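Local coordinates for beta-glucuronidase (Dictyoglomus thermophilum, PDB 6XXW), which probably hydrolyses beta-D-glucuronides, releasing glucuronic acid, as a beta-glucuronidase of glycosyl hydrolase family 2, at residues 487-490 with 491-494. Numbering follows the deposited sequence.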
loop_
_atom_site.group_PDB
_atom_site.type_symbol
_atom_site.label_atom_id
_atom_site.label_comp_id
_atom_site.label_asym_id
_atom_site.label_seq_id
_atom_site.Cartn_x
_atom_site.Cartn_y
_atom_site.Cartn_z
ATOM N N GLU A 487 -26.030 10.426 20.702
ATOM C CA GLU A 487 -27.106 10.095 21.633
ATOM C C GLU A 487 -28.174 11.180 21.650
ATOM O O GLU A 487 -29.371 10.875 21.617
ATOM C CB GLU A 487 -26.563 9.874 23.046
ATOM C CG GLU A 487 -27.687 9.767 24.076
ATOM C CD GLU A 487 -27.295 8.999 25.325
ATOM O OE1 GLU A 487 -28.187 8.743 26.159
ATOM O OE2 GLU A 487 -26.102 8.656 25.483
ATOM N N ARG A 488 -27.765 12.450 21.700
ATOM C CA ARG A 488 -28.731 13.543 21.652
ATOM C C ARG A 488 -29.566 13.493 20.378
ATOM O O ARG A 488 -30.785 13.709 20.413
ATOM C CB ARG A 488 -28.013 14.890 21.751
ATOM C CG ARG A 488 -27.501 15.224 23.146
ATOM C CD ARG A 488 -26.349 16.232 23.099
ATOM N NE ARG A 488 -26.803 17.572 22.756
ATOM C CZ ARG A 488 -27.283 18.440 23.641
ATOM N NH1 ARG A 488 -27.370 18.100 24.921
ATOM N NH2 ARG A 488 -27.679 19.643 23.248
ATOM N N ASP A 489 -28.924 13.241 19.239
ATOM C CA ASP A 489 -29.643 13.227 17.969
ATOM C C ASP A 489 -30.670 12.106 17.934
ATOM O O ASP A 489 -31.852 12.343 17.656
ATOM C CB ASP A 489 -28.656 13.087 16.810
ATOM C CG ASP A 489 -29.314 13.307 15.460
ATOM O OD1 ASP A 489 -30.171 14.202 15.358
ATOM O OD2 ASP A 489 -28.964 12.605 14.501
ATOM N N LEU A 490 -30.240 10.876 18.241
ATOM C CA LEU A 490 -31.143 9.737 18.128
ATOM C C LEU A 490 -32.297 9.824 19.118
ATOM O O LEU A 490 -33.407 9.385 18.797
ATOM C CB LEU A 490 -30.378 8.427 18.308
ATOM C CG LEU A 490 -29.379 8.140 17.185
ATOM C CD1 LEU A 490 -28.613 6.862 17.450
ATOM C CD2 LEU A 490 -30.096 8.078 15.835
ATOM N N ARG A 491 -32.063 10.373 20.318
ATOM C CA ARG A 491 -33.173 10.586 21.247
ATOM C C ARG A 491 -34.171 11.593 20.695
ATOM O O ARG A 491 -35.378 11.480 20.949
ATOM C CB ARG A 491 -32.658 11.053 22.607
ATOM C CG ARG A 491 -31.881 9.971 23.371
ATOM C CD ARG A 491 -31.653 10.382 24.831
ATOM N NE ARG A 491 -30.949 9.338 25.572
ATOM C CZ ARG A 491 -31.538 8.264 26.094
ATOM N NH1 ARG A 491 -32.846 8.094 25.971
ATOM N NH2 ARG A 491 -30.822 7.365 26.749
ATOM N N GLU A 492 -33.699 12.582 19.936
ATOM C CA GLU A 492 -34.639 13.526 19.344
ATOM C C GLU A 492 -35.444 12.882 18.218
ATOM O O GLU A 492 -36.628 13.190 18.051
ATOM C CB GLU A 492 -33.917 14.775 18.841
ATOM C CG GLU A 492 -34.892 15.926 18.562
ATOM C CD GLU A 492 -34.275 17.052 17.759
ATOM O OE1 GLU A 492 -33.156 16.860 17.244
ATOM O OE2 GLU A 492 -34.905 18.129 17.644
ATOM N N TRP A 493 -34.827 12.003 17.417
ATOM C CA TRP A 493 -35.625 11.284 16.427
ATOM C C TRP A 493 -36.743 10.496 17.096
ATOM O O TRP A 493 -37.884 10.475 16.606
ATOM C CB TRP A 493 -34.753 10.342 15.597
ATOM C CG TRP A 493 -33.921 11.025 14.554
ATOM C CD1 TRP A 493 -32.625 11.427 14.690
ATOM C CD2 TRP A 493 -34.318 11.384 13.216
ATOM N NE1 TRP A 493 -32.183 12.005 13.519
ATOM C CE2 TRP A 493 -33.204 12.001 12.604
ATOM C CE3 TRP A 493 -35.505 11.247 12.480
ATOM C CZ2 TRP A 493 -33.233 12.473 11.290
ATOM C CZ3 TRP A 493 -35.534 11.720 11.162
ATOM C CH2 TRP A 493 -34.406 12.322 10.584
ATOM N N TYR A 494 -36.435 9.818 18.204
ATOM C CA TYR A 494 -37.460 8.984 18.816
ATOM C C TYR A 494 -38.525 9.831 19.496
ATOM O O TYR A 494 -39.714 9.492 19.452
ATOM C CB TYR A 494 -36.865 8.007 19.823
ATOM C CG TYR A 494 -37.931 7.050 20.302
ATOM C CD1 TYR A 494 -38.531 6.162 19.415
ATOM C CD2 TYR A 494 -38.377 7.069 21.619
ATOM C CE1 TYR A 494 -39.532 5.300 19.828
ATOM C CE2 TYR A 494 -39.368 6.202 22.047
ATOM C CZ TYR A 494 -39.944 5.324 21.143
ATOM O OH TYR A 494 -40.931 4.459 21.551
#
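Arg491 reaches back one helical turn to Glu487, an i to i+4 salt bridge on helix 482-497, which links two parallel strands, 463-467 and 501-505, of the TIM barrel. From the base outward, CB of Arg491 passes Glu487 O at 3.4 Å and CG of Arg491 comes to 3.2 Å from that oxygen; CD passes it next, 4.0 Å off. With CG beside its own backbone N (chi1 -69°), the extended arginine is long enough to run back alongside Glu487 and offer two N-H groups. NE and NH2 both donate to Glu487 OE1, at 2.9 and 3.0 Å, with OE1 lying in the guanidinium plane. NE meets the anti lone pair of OE1, while NH2 stands 28° out of the carboxylate plane; because both share OE1, OE2 can pair with Arg540, so glutamate suits a place between two arginines. With an alanine here, Arg491 would probably lose its carboxylate mate, its guanidinium left freer to turn, and Arg540 would lose a partner. On the buried side, tryptophan suits Trp493's place, its broad indole packing on Ile464 and Val466 while keeping an N-H for Asp489. Asp489 OD2, salt-bridged to Arg468, lies in the indole plane at the ring's edge and takes a weak bond from Trp493 NE1, 3.4 Å away.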